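Local coordinates for protein cytochrome P450 monooxygenase (Rhodococcus sp. ECU0066, PDB 6KBH) that probably acts as a self-sufficient monooxygenase, passing electrons through FMN and a 2Fe-2S cluster to a P450 heme within a single chain, at residues I473-A478 and L494-G499; D488-T493 and W550-L555. All coordinates share one frame; numbering follows the deposited sequence.

Contact 1 (I473-A478 and L494-G499); sequences IARTMA and LRDTSG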
# COMPACT_ATOMS: atom_id res chain seq x y z
N ILE A 473 -8.04 4.72 0.52
CA ILE A 473 -9.50 4.67 0.49
C ILE A 473 -10.04 6.00 -0.02
O ILE A 473 -9.54 7.07 0.35
CB ILE A 473 -10.09 4.33 1.87
CG1 ILE A 473 -9.77 5.42 2.90
CG2 ILE A 473 -9.63 2.97 2.33
CD1 ILE A 473 -10.66 5.38 4.12
N ALA A 474 -11.05 5.94 -0.88
CA ALA A 474 -11.57 7.19 -1.40
C ALA A 474 -12.95 6.97 -1.98
O ALA A 474 -13.29 5.87 -2.42
CB ALA A 474 -10.65 7.79 -2.46
N ARG A 475 -13.72 8.04 -1.99
CA ARG A 475 -15.02 8.06 -2.63
C ARG A 475 -14.84 8.68 -4.02
O ARG A 475 -14.19 9.71 -4.15
CB ARG A 475 -16.00 8.88 -1.80
CG ARG A 475 -16.15 8.33 -0.39
CD ARG A 475 -16.50 9.42 0.59
NE ARG A 475 -17.95 9.48 0.85
CZ ARG A 475 -18.54 9.12 1.99
NH1 ARG A 475 -17.83 8.65 3.00
NH2 ARG A 475 -19.85 9.22 2.10
N THR A 476 -15.38 8.03 -5.04
CA THR A 476 -15.34 8.59 -6.39
C THR A 476 -16.66 9.32 -6.60
O THR A 476 -17.69 8.71 -6.90
CB THR A 476 -15.12 7.50 -7.43
OG1 THR A 476 -16.38 6.92 -7.80
CG2 THR A 476 -14.20 6.43 -6.86
N MET A 477 -16.62 10.64 -6.44
CA MET A 477 -17.81 11.45 -6.63
C MET A 477 -17.91 11.92 -8.07
O MET A 477 -16.98 11.80 -8.87
CB MET A 477 -17.82 12.65 -5.68
CG MET A 477 -17.87 12.30 -4.20
SD MET A 477 -17.15 13.60 -3.20
CE MET A 477 -18.56 14.16 -2.33
N ALA A 478 -19.07 12.48 -8.40
CA ALA A 478 -19.36 12.99 -9.73
C ALA A 478 -19.55 14.50 -9.66
O ALA A 478 -20.05 15.03 -8.67
CB ALA A 478 -20.62 12.33 -10.31
N LEU A 494 -19.77 18.67 -6.23
CA LEU A 494 -19.37 17.27 -6.28
C LEU A 494 -20.42 16.40 -5.59
O LEU A 494 -20.72 16.61 -4.41
CB LEU A 494 -17.99 17.08 -5.64
CG LEU A 494 -16.87 17.58 -6.56
CD1 LEU A 494 -15.52 17.51 -5.87
CD2 LEU A 494 -16.86 16.80 -7.87
N ARG A 495 -20.94 15.43 -6.33
CA ARG A 495 -22.03 14.55 -5.92
C ARG A 495 -21.50 13.15 -5.63
O ARG A 495 -20.71 12.61 -6.41
CB ARG A 495 -23.08 14.44 -7.03
CG ARG A 495 -23.98 15.63 -7.18
CD ARG A 495 -24.95 15.69 -6.03
NE ARG A 495 -25.48 17.03 -5.88
CZ ARG A 495 -26.58 17.52 -6.44
NH1 ARG A 495 -27.34 16.75 -7.21
NH2 ARG A 495 -26.91 18.78 -6.21
N ASP A 496 -21.98 12.54 -4.54
CA ASP A 496 -21.65 11.14 -4.25
C ASP A 496 -22.60 10.24 -5.03
O ASP A 496 -23.82 10.31 -4.86
CB ASP A 496 -21.72 10.84 -2.75
CG ASP A 496 -21.38 9.37 -2.42
OD1 ASP A 496 -21.17 8.55 -3.34
OD2 ASP A 496 -21.32 9.03 -1.21
N THR A 497 -22.02 9.38 -5.87
CA THR A 497 -22.78 8.46 -6.70
C THR A 497 -23.34 7.28 -5.91
O THR A 497 -24.37 6.72 -6.30
CB THR A 497 -21.90 7.96 -7.84
OG1 THR A 497 -21.04 6.92 -7.34
CG2 THR A 497 -21.04 9.09 -8.36
N SER A 498 -22.67 6.88 -4.83
CA SER A 498 -23.18 5.80 -3.99
C SER A 498 -24.59 6.09 -3.52
O SER A 498 -25.42 5.18 -3.38
CB SER A 498 -22.26 5.58 -2.79
OG SER A 498 -22.51 6.54 -1.78
N GLY A 499 -24.90 7.37 -3.28
CA GLY A 499 -26.14 7.78 -2.69
C GLY A 499 -26.11 7.86 -1.18
O GLY A 499 -27.01 8.47 -0.58
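Met-477 lies across Leu-494, Arg-495 and Asp-496, and its side chain gives a worked example of how one residue can touch three neighbours along the opposing strand. Its CB sits 3.0 Å from Arg-495 O. Beyond it, CG, set beside the backbone N (chi1 -63°), is still close to that carbonyl and comes within 4.0 Å of Asp-496 CA. A nearly extended chi2 carries the sulfur onward, and SD packs at 4.3 Å from Leu-494 CB. A bend at chi3 of 114° then brings the terminal CE within 3.9 Å of Leu-494 O. Outside the pair, Phe-534, Leu-502 and Val-563 also touch this buried side chain.

The strands are the two arms of a beta hairpin, 475-486 and 489-496, in the antiparallel sheet of the ferredoxin-reductase-type flavin-binding barrel. Ala-478 and Arg-495 form an antiparallel hydrogen-bonded pair near this end of the hairpin: Ala-478 N donates to Arg-495 O at 2.6 Å, and Arg-495 N returns a bond to Ala-478 O at 2.5 Å. On the face of the sheet opposite the Met-477 side chain, the methyl of Ala-478 meets Thr-497 CG2 at 3.8 Å.

Further toward the start of strand 475-486, Arg-475 reaches across to Asp-496. The two side chains cross at about a right angle, with their flat ends turned 71° apart, and the salt bridge is a long one, Arg-475 NH2 to Asp-496 OD2 at 3.6 Å. The same NH2 also makes a weak hydrogen bond to Pro-501 O. Asp-496 is also held from within its own segment: its OD1 accepts from Ser-498 N, two residues on, in an Asx turn, the donor approaching from above the carboxylate plane.

Contact 2 (D488-T493 and W550-L555); sequences DILLIT and WIHTEL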
# COMPACT_ATOMS: atom_id res chain seq x y z
N ASP A 488 -11.14 33.30 -13.47
CA ASP A 488 -10.19 32.22 -13.23
C ASP A 488 -10.54 31.41 -11.98
O ASP A 488 -9.66 30.80 -11.37
CB ASP A 488 -8.75 32.75 -13.15
CG ASP A 488 -8.30 33.41 -14.43
OD1 ASP A 488 -8.62 32.88 -15.52
OD2 ASP A 488 -7.63 34.47 -14.36
N ILE A 489 -11.81 31.39 -11.59
CA ILE A 489 -12.25 30.64 -10.41
C ILE A 489 -13.52 29.87 -10.77
O ILE A 489 -14.53 30.48 -11.14
CB ILE A 489 -12.50 31.56 -9.20
CG1 ILE A 489 -11.17 32.03 -8.62
CG2 ILE A 489 -13.29 30.83 -8.14
CD1 ILE A 489 -11.30 33.09 -7.55
N LEU A 490 -13.47 28.54 -10.65
CA LEU A 490 -14.65 27.69 -10.78
C LEU A 490 -15.24 27.39 -9.41
O LEU A 490 -14.52 27.32 -8.41
CB LEU A 490 -14.37 26.33 -11.43
CG LEU A 490 -13.85 26.09 -12.84
CD1 LEU A 490 -14.73 26.73 -13.91
CD2 LEU A 490 -12.46 26.59 -12.89
N LEU A 491 -16.54 27.18 -9.38
CA LEU A 491 -17.21 26.55 -8.25
C LEU A 491 -17.67 25.17 -8.70
O LEU A 491 -18.54 25.05 -9.57
CB LEU A 491 -18.38 27.39 -7.75
CG LEU A 491 -19.01 26.84 -6.46
CD1 LEU A 491 -18.02 26.86 -5.31
CD2 LEU A 491 -20.28 27.60 -6.10
N ILE A 492 -17.09 24.13 -8.11
CA ILE A 492 -17.40 22.75 -8.48
C ILE A 492 -18.38 22.18 -7.46
O ILE A 492 -18.18 22.31 -6.25
CB ILE A 492 -16.12 21.89 -8.55
CG1 ILE A 492 -15.12 22.50 -9.52
CG2 ILE A 492 -16.47 20.48 -9.00
CD1 ILE A 492 -13.81 21.75 -9.57
N THR A 493 -19.43 21.55 -7.96
CA THR A 493 -20.40 20.83 -7.14
C THR A 493 -20.15 19.34 -7.31
O THR A 493 -20.30 18.80 -8.42
CB THR A 493 -21.83 21.19 -7.53
OG1 THR A 493 -21.92 21.29 -8.95
CG2 THR A 493 -22.23 22.52 -6.93
N TRP A 550 -5.59 21.54 -15.06
CA TRP A 550 -6.41 20.40 -15.44
C TRP A 550 -7.88 20.63 -15.12
O TRP A 550 -8.76 20.31 -15.93
CB TRP A 550 -5.92 19.12 -14.76
CG TRP A 550 -6.72 17.96 -15.22
CD1 TRP A 550 -6.50 17.20 -16.33
CD2 TRP A 550 -7.92 17.45 -14.63
NE1 TRP A 550 -7.47 16.24 -16.46
CE2 TRP A 550 -8.36 16.37 -15.42
CE3 TRP A 550 -8.67 17.80 -13.49
CZ2 TRP A 550 -9.50 15.64 -15.12
CZ3 TRP A 550 -9.80 17.06 -13.20
CH2 TRP A 550 -10.21 16.00 -14.01
N ILE A 551 -8.17 21.18 -13.94
CA ILE A 551 -9.56 21.39 -13.54
C ILE A 551 -10.24 22.37 -14.48
O ILE A 551 -11.40 22.18 -14.88
CB ILE A 551 -9.64 21.86 -12.08
CG1 ILE A 551 -9.12 20.78 -11.13
CG2 ILE A 551 -11.06 22.23 -11.73
CD1 ILE A 551 -8.93 21.27 -9.72
N HIS A 552 -9.54 23.44 -14.85
CA HIS A 552 -10.12 24.44 -15.74
C HIS A 552 -10.16 23.98 -17.19
O HIS A 552 -11.07 24.36 -17.93
CB HIS A 552 -9.33 25.75 -15.64
CG HIS A 552 -9.33 26.36 -14.27
ND1 HIS A 552 -9.77 27.65 -14.04
CD2 HIS A 552 -8.97 25.86 -13.07
CE1 HIS A 552 -9.66 27.91 -12.75
NE2 HIS A 552 -9.18 26.85 -12.14
N THR A 553 -9.19 23.17 -17.61
CA THR A 553 -9.02 22.89 -19.02
C THR A 553 -9.73 21.62 -19.49
O THR A 553 -10.20 21.59 -20.63
CB THR A 553 -7.52 22.80 -19.36
OG1 THR A 553 -7.34 22.98 -20.77
CG2 THR A 553 -6.92 21.46 -18.95
N GLU A 554 -9.85 20.59 -18.65
CA GLU A 554 -10.31 19.30 -19.16
C GLU A 554 -11.31 18.59 -18.26
O GLU A 554 -11.55 17.39 -18.44
CB GLU A 554 -9.11 18.38 -19.41
CG GLU A 554 -8.61 18.40 -20.85
CD GLU A 554 -7.37 17.55 -21.05
OE1 GLU A 554 -6.63 17.35 -20.07
OE2 GLU A 554 -7.15 17.09 -22.19
N LEU A 555 -11.92 19.29 -17.30
CA LEU A 555 -13.02 18.74 -16.52
C LEU A 555 -14.34 19.27 -17.08
O LEU A 555 -14.49 20.48 -17.28
CB LEU A 555 -12.89 19.11 -15.03
CG LEU A 555 -14.01 18.70 -14.05
CD1 LEU A 555 -13.46 18.65 -12.63
CD2 LEU A 555 -15.21 19.63 -14.08
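His-552 turns the edge of its imidazole, rather than an N-H, to the backbone carbonyl of Asp-488: near the ring plane, CE1 comes to 3.2 Å from Asp-488 O. The setting is the flavin-binding barrel of the ferredoxin reductase family, in which helix 547-554 packs on the sheet. Helix segment 550-554 runs at 84° to strand segment 489-493, the two axes 9.6 Å apart, so the helix lies almost squarely across the strand. Gly-547 and Ser-548 at the beginning of this helix bind FMN, and the contact therefore joins the FMN-binding helix to a strand of the barrel wall.

The bond from CA to CB in His-552 does not aim at the strand. With CG beside the backbone N (chi1 -61°), the ring end nevertheless comes nearer to it than that bond would suggest. Leu-490 does start out toward the helix, and its CD2 branch is modelled over one face of the imidazole, although the closeness of that approach is doubtful. His-540 is a further ring neighbour of His-552, their planes about 60° apart, and its backbone is also hydrogen-bonded to that of Asp-488. The histidine thus sits between the start of the strand and a second aromatic ring.

Two residues beyond Leu-490 along the strand, the interface turns wholly aliphatic. Ile-492 and Ile-551 are both buried; Val-536 and Leu-482 lie beside the first, Val-538 and Cys-515 beside the second. The tip of Ile-492 does the touching: CD1 reaches CG2, the short branch of Ile-551, at 3.5 Å. The same methyl also approaches Leu-555, with Ile-492 CD1 lying 4.4 Å from Leu-555 CD1.

Overall arrangement
After the heme-binding part, the chain enters the flavin-binding region through 473-478. It runs up strand 475-486, turns, and comes back along strand 489-496; 488-493 covers its first part and 494-499, directly following, its last part and the loop beyond. Contact 1 closes that short hairpin loop there. Contact 2, opened at 488-493 before contact 1 has closed, closes only after about 57 residues, when the chain returns at 550-555. The two loops therefore cross rather than nest. Strand 489-496 serves both contacts, whose centres lie about 18 Å apart: contact 1 pairs one end of it edge to edge with its hairpin partner, whereas contact 2 packs the other end against the FMN-binding helix.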